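Local coordinates for alanine dehydrogenase (Archaeoglobus fulgidus, PDB 1OMO), which catalyses the reversible NAD-dependent oxidative deamination of L-alanine to pyruvate and ammonium, working as a homodimer, at residues A[19-28]-A[293-303]. Residues are numbered along the deposited sequence; the frame is centred on the assembly and turned at random.
Sequences EAMNAVEEAF and LAIQDVAVAKV
A23 and A27 of helix 19-28 face A299 of helix 294-303; the two axes run at 134°, nearer antiparallel than parallel, and approach to 8.6 Å. Alanines on both sides let the backbones come this close. CB of A299 touches both methyls, 4.1 Å from CB of A23 and 4.0 Å from CB of A27. At one end V300 turns CG2 onto CA and CB of A20. V303 CG2 reaches A23 CB, and its CG1 lies against the carboxylate of E19, whose OE1 is hydrogen-bonded to S16 N and OE2 to N307 ND2. At the other end I295 CG1 sits between the backbone N and the carbonyl carbon (chi1 57°), and the extended chain carries CD1 to 3.4 Å from A27 O. L293 meets the F28 ring at its edge, in plane, with CD1 3.3 Å from CE1. The amide end of Q296 crosses V24 obliquely, NE2 3.4 Å from V24 CG1. OE1 accepts the backbone N-H of L293 at 2.8 Å, nearly straight at 167°, which holds the amide at the start of its own helix. A leucine in place of Q296 would probably leave the L293 N-H without this acceptor. No hydrogen bond joins the two helices, so the contact is almost wholly apolar packing. Q296 is about 5 Å from the bound NAD, side chain to cofactor. In this two-domain Rossmann enzyme, D297 forms salt bridges with NAD-binding R108 and K65, the inferred proton donor/acceptor. Helix 102-120 covers A20, Q296 and V300, while strand 50-58 packs against A294 and V298 of helix 294-311.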
ATOM      1  N   GLU A  19     -23.992 -11.984  -2.012  1.00 23.55           N
ATOM      2  CA  GLU A  19     -23.313 -11.422  -0.849  1.00 23.08           C
ATOM      3  C   GLU A  19     -22.418 -10.275  -1.336  1.00 22.34           C
ATOM      4  O   GLU A  19     -22.403  -9.200  -0.757  1.00 21.85           O
ATOM      5  CB  GLU A  19     -22.453 -12.479  -0.151  1.00 22.94           C
ATOM      6  CG  GLU A  19     -23.233 -13.502   0.656  1.00 23.52           C
ATOM      7  CD  GLU A  19     -22.319 -14.556   1.247  1.00 27.09           C
ATOM      8  OE1 GLU A  19     -21.534 -15.158   0.462  1.00 24.12           O
ATOM      9  OE2 GLU A  19     -22.389 -14.775   2.486  1.00 27.28           O
ATOM     10  N   ALA A  20     -21.699 -10.521  -2.427  1.00 20.61           N
ATOM     11  CA  ALA A  20     -20.796  -9.522  -3.002  1.00 20.47           C
ATOM     12  C   ALA A  20     -21.573  -8.267  -3.375  1.00 19.43           C
ATOM     13  O   ALA A  20     -21.102  -7.155  -3.133  1.00 19.57           O
ATOM     14  CB  ALA A  20     -20.085 -10.099  -4.254  1.00 18.11           C
ATOM     15  N   MET A  21     -22.758  -8.452  -3.958  1.00 19.19           N
ATOM     16  CA  MET A  21     -23.590  -7.317  -4.352  1.00 20.70           C
ATOM     17  C   MET A  21     -24.073  -6.485  -3.179  1.00 20.86           C
ATOM     18  O   MET A  21     -24.099  -5.249  -3.250  1.00 19.43           O
ATOM     19  CB  MET A  21     -24.795  -7.771  -5.195  1.00 21.24           C
ATOM     20  CG  MET A  21     -24.432  -8.004  -6.678  1.00 24.08           C
ATOM     21  SD  MET A  21     -25.633  -8.867  -7.719  1.00 26.89           S
ATOM     22  CE  MET A  21     -26.639  -7.503  -8.153  1.00 23.69           C
ATOM     23  N   ASN A  22     -24.447  -7.151  -2.093  1.00 21.34           N
ATOM     24  CA  ASN A  22     -24.906  -6.419  -0.923  1.00 24.43           C
ATOM     25  C   ASN A  22     -23.784  -5.624  -0.290  1.00 21.54           C
ATOM     26  O   ASN A  22     -24.004  -4.496   0.135  1.00 22.17           O
ATOM     27  CB  ASN A  22     -25.490  -7.371   0.114  1.00 27.24           C
ATOM     28  CG  ASN A  22     -26.886  -7.804  -0.238  1.00 32.59           C
ATOM     29  OD1 ASN A  22     -27.370  -8.835   0.241  1.00 35.84           O
ATOM     30  ND2 ASN A  22     -27.554  -7.014  -1.080  1.00 34.91           N
ATOM     31  N   ALA A  23     -22.601  -6.233  -0.234  1.00 18.74           N
ATOM     32  CA  ALA A  23     -21.419  -5.616   0.354  1.00 18.45           C
ATOM     33  C   ALA A  23     -20.939  -4.422  -0.451  1.00 17.92           C
ATOM     34  O   ALA A  23     -20.615  -3.380   0.110  1.00 20.11           O
ATOM     35  CB  ALA A  23     -20.288  -6.654   0.484  1.00 18.14           C
ATOM     36  N   VAL A  24     -20.922  -4.560  -1.769  1.00 16.00           N
ATOM     37  CA  VAL A  24     -20.462  -3.474  -2.616  1.00 17.76           C
ATOM     38  C   VAL A  24     -21.431  -2.301  -2.576  1.00 17.50           C
ATOM     39  O   VAL A  24     -21.019  -1.140  -2.579  1.00 17.83           O
ATOM     40  CB  VAL A  24     -20.232  -3.967  -4.088  1.00 17.41           C
ATOM     41  CG1 VAL A  24     -19.914  -2.799  -5.025  1.00 20.15           C
ATOM     42  CG2 VAL A  24     -19.080  -4.939  -4.105  1.00 17.65           C
ATOM     43  N   GLU A  25     -22.723  -2.599  -2.504  1.00 19.24           N
ATOM     44  CA  GLU A  25     -23.730  -1.543  -2.430  1.00 19.26           C
ATOM     45  C   GLU A  25     -23.582  -0.735  -1.127  1.00 20.15           C
ATOM     46  O   GLU A  25     -23.576   0.514  -1.135  1.00 19.83           O
ATOM     47  CB  GLU A  25     -25.131  -2.146  -2.521  1.00 20.05           C
ATOM     48  CG  GLU A  25     -26.261  -1.094  -2.467  1.00 24.05           C
ATOM     49  CD  GLU A  25     -27.581  -1.646  -2.985  1.00 27.39           C
ATOM     50  OE1 GLU A  25     -27.863  -2.840  -2.759  1.00 31.85           O
ATOM     51  OE2 GLU A  25     -28.352  -0.895  -3.602  1.00 30.05           O
ATOM     52  N   GLU A  26     -23.441  -1.441  -0.005  1.00 20.01           N
ATOM     53  CA  GLU A  26     -23.286  -0.761   1.298  1.00 18.94           C
ATOM     54  C   GLU A  26     -21.956   0.016   1.329  1.00 17.81           C
ATOM     55  O   GLU A  26     -21.877   1.117   1.859  1.00 17.43           O
ATOM     56  CB  GLU A  26     -23.389  -1.802   2.430  1.00 18.36           C
ATOM     57  CG  GLU A  26     -23.252  -1.266   3.835  1.00 22.47           C
ATOM     58  CD  GLU A  26     -24.320  -0.241   4.235  1.00 24.49           C
ATOM     59  OE1 GLU A  26     -24.313   0.157   5.416  1.00 25.16           O
ATOM     60  OE2 GLU A  26     -25.166   0.165   3.400  1.00 26.11           O
ATOM     61  N   ALA A  27     -20.913  -0.553   0.731  1.00 18.39           N
ATOM     62  CA  ALA A  27     -19.621   0.121   0.670  1.00 18.12           C
ATOM     63  C   ALA A  27     -19.794   1.445  -0.038  1.00 18.22           C
ATOM     64  O   ALA A  27     -19.307   2.458   0.431  1.00 19.41           O
ATOM     65  CB  ALA A  27     -18.605  -0.729  -0.095  1.00 20.26           C
ATOM     66  N   PHE A  28     -20.471   1.456  -1.180  1.00 18.16           N
ATOM     67  CA  PHE A  28     -20.657   2.733  -1.873  1.00 20.02           C
ATOM     68  C   PHE A  28     -21.452   3.697  -0.993  1.00 20.32           C
ATOM     69  O   PHE A  28     -21.113   4.871  -0.880  1.00 21.07           O
ATOM     70  CB  PHE A  28     -21.419   2.574  -3.187  1.00 22.85           C
ATOM     71  CG  PHE A  28     -20.597   2.054  -4.312  1.00 25.18           C
ATOM     72  CD1 PHE A  28     -19.317   2.559  -4.545  1.00 27.67           C
ATOM     73  CD2 PHE A  28     -21.081   1.049  -5.125  1.00 26.30           C
ATOM     74  CE1 PHE A  28     -18.534   2.053  -5.573  1.00 26.99           C
ATOM     75  CE2 PHE A  28     -20.305   0.540  -6.154  1.00 27.82           C
ATOM     76  CZ  PHE A  28     -19.026   1.044  -6.373  1.00 27.65           C
ATOM     77  N   LEU A 293     -12.646   0.135  -6.595  1.00 18.70           N
ATOM     78  CA  LEU A 293     -12.233   0.885  -5.407  1.00 18.99           C
ATOM     79  C   LEU A 293     -11.812  -0.002  -4.238  1.00 19.23           C
ATOM     80  O   LEU A 293     -12.382  -1.075  -4.034  1.00 18.51           O
ATOM     81  CB  LEU A 293     -13.378   1.791  -4.964  1.00 21.30           C
ATOM     82  CG  LEU A 293     -14.303   2.428  -6.018  1.00 24.58           C
ATOM     83  CD1 LEU A 293     -15.445   3.168  -5.283  1.00 27.63           C
ATOM     84  CD2 LEU A 293     -13.550   3.369  -6.904  1.00 21.57           C
ATOM     85  N   ALA A 294     -10.831   0.440  -3.453  1.00 18.56           N
ATOM     86  CA  ALA A 294     -10.397  -0.369  -2.312  1.00 17.99           C
ATOM     87  C   ALA A 294     -11.568  -0.669  -1.355  1.00 16.91           C
ATOM     88  O   ALA A 294     -11.627  -1.744  -0.766  1.00 20.78           O
ATOM     89  CB  ALA A 294      -9.227   0.308  -1.552  1.00 14.92           C
ATOM     90  N   ILE A 295     -12.518   0.239  -1.209  1.00 16.39           N
ATOM     91  CA  ILE A 295     -13.619  -0.072  -0.298  1.00 16.65           C
ATOM     92  C   ILE A 295     -14.385  -1.320  -0.746  1.00 18.57           C
ATOM     93  O   ILE A 295     -14.904  -2.040   0.096  1.00 19.77           O
ATOM     94  CB  ILE A 295     -14.592   1.129  -0.079  1.00 16.29           C
ATOM     95  CG1 ILE A 295     -15.173   1.619  -1.414  1.00 14.48           C
ATOM     96  CG2 ILE A 295     -13.866   2.245   0.627  1.00 13.25           C
ATOM     97  CD1 ILE A 295     -16.361   2.558  -1.282  1.00 13.73           C
ATOM     98  N   GLN A 296     -14.400  -1.612  -2.045  1.00 18.63           N
ATOM     99  CA  GLN A 296     -15.085  -2.821  -2.546  1.00 20.83           C
ATOM    100  C   GLN A 296     -14.288  -4.086  -2.171  1.00 19.30           C
ATOM    101  O   GLN A 296     -14.869  -5.118  -1.800  1.00 18.64           O
ATOM    102  CB  GLN A 296     -15.300  -2.776  -4.090  1.00 18.18           C
ATOM    103  CG  GLN A 296     -16.152  -1.582  -4.572  1.00 22.83           C
ATOM    104  CD  GLN A 296     -16.166  -1.340  -6.118  1.00 25.76           C
ATOM    105  OE1 GLN A 296     -15.129  -1.243  -6.758  1.00 25.74           O
ATOM    106  NE2 GLN A 296     -17.358  -1.207  -6.682  1.00 28.34           N
ATOM    107  N   ASP A 297     -12.965  -4.007  -2.248  1.00 18.76           N
ATOM    108  CA  ASP A 297     -12.126  -5.161  -1.915  1.00 17.14           C
ATOM    109  C   ASP A 297     -12.191  -5.454  -0.395  1.00 17.12           C
ATOM    110  O   ASP A 297     -12.292  -6.594   0.010  1.00 16.37           O
ATOM    111  CB  ASP A 297     -10.683  -4.902  -2.373  1.00 16.07           C
ATOM    112  CG  ASP A 297     -10.583  -4.687  -3.859  1.00 17.00           C
ATOM    113  OD1 ASP A 297     -11.135  -5.524  -4.588  1.00 14.50           O
ATOM    114  OD2 ASP A 297      -9.953  -3.692  -4.312  1.00 17.34           O
ATOM    115  N   VAL A 298     -12.151  -4.424   0.447  1.00 18.19           N
ATOM    116  CA  VAL A 298     -12.247  -4.681   1.894  1.00 20.59           C
ATOM    117  C   VAL A 298     -13.635  -5.210   2.300  1.00 21.81           C
ATOM    118  O   VAL A 298     -13.738  -6.228   3.021  1.00 21.84           O
ATOM    119  CB  VAL A 298     -11.902  -3.429   2.726  1.00 21.54           C
ATOM    120  CG1 VAL A 298     -12.057  -3.744   4.224  1.00 23.36           C
ATOM    121  CG2 VAL A 298     -10.448  -3.010   2.444  1.00 21.36           C
ATOM    122  N   ALA A 299     -14.693  -4.551   1.818  1.00 21.17           N
ATOM    123  CA  ALA A 299     -16.073  -4.973   2.110  1.00 20.83           C
ATOM    124  C   ALA A 299     -16.212  -6.452   1.774  1.00 21.16           C
ATOM    125  O   ALA A 299     -16.631  -7.278   2.592  1.00 22.86           O
ATOM    126  CB  ALA A 299     -17.070  -4.161   1.273  1.00 19.36           C
ATOM    127  N   VAL A 300     -15.830  -6.789   0.561  1.00 20.36           N
ATOM    128  CA  VAL A 300     -15.922  -8.151   0.136  1.00 19.42           C
ATOM    129  C   VAL A 300     -14.983  -9.091   0.907  1.00 18.93           C
ATOM    130  O   VAL A 300     -15.333 -10.236   1.150  1.00 16.89           O
ATOM    131  CB  VAL A 300     -15.670  -8.240  -1.375  1.00 21.00           C
ATOM    132  CG1 VAL A 300     -14.924  -9.503  -1.690  1.00 21.40           C
ATOM    133  CG2 VAL A 300     -17.010  -8.217  -2.127  1.00 17.55           C
ATOM    134  N   ALA A 301     -13.794  -8.634   1.275  1.00 18.06           N
ATOM    135  CA  ALA A 301     -12.899  -9.507   2.024  1.00 19.03           C
ATOM    136  C   ALA A 301     -13.479  -9.792   3.428  1.00 20.53           C
ATOM    137  O   ALA A 301     -13.277 -10.883   3.999  1.00 20.03           O
ATOM    138  CB  ALA A 301     -11.506  -8.879   2.123  1.00 19.97           C
ATOM    139  N   LYS A 302     -14.204  -8.820   3.978  1.00 23.01           N
ATOM    140  CA  LYS A 302     -14.833  -9.001   5.284  1.00 24.36           C
ATOM    141  C   LYS A 302     -15.816 -10.180   5.242  1.00 25.29           C
ATOM    142  O   LYS A 302     -15.917 -10.967   6.193  1.00 25.94           O
ATOM    143  CB  LYS A 302     -15.591  -7.746   5.715  1.00 24.75           C
ATOM    144  CG  LYS A 302     -16.789  -8.123   6.620  1.00 24.27           C
ATOM    145  CD  LYS A 302     -17.416  -6.951   7.337  1.00 25.32           C
ATOM    146  CE  LYS A 302     -18.463  -7.431   8.359  1.00 26.28           C
ATOM    147  NZ  LYS A 302     -18.843  -6.329   9.272  1.00 28.78           N
ATOM    148  N   VAL A 303     -16.556 -10.298   4.147  1.00 24.91           N
ATOM    149  CA  VAL A 303     -17.516 -11.384   4.023  1.00 23.75           C
ATOM    150  C   VAL A 303     -16.834 -12.735   3.904  1.00 24.54           C
ATOM    151  O   VAL A 303     -17.299 -13.715   4.477  1.00 24.12           O
ATOM    152  CB  VAL A 303     -18.421 -11.162   2.820  1.00 24.59           C
ATOM    153  CG1 VAL A 303     -19.187 -12.446   2.500  1.00 25.14           C
ATOM    154  CG2 VAL A 303     -19.389 -10.024   3.120  1.00 22.42           C
TER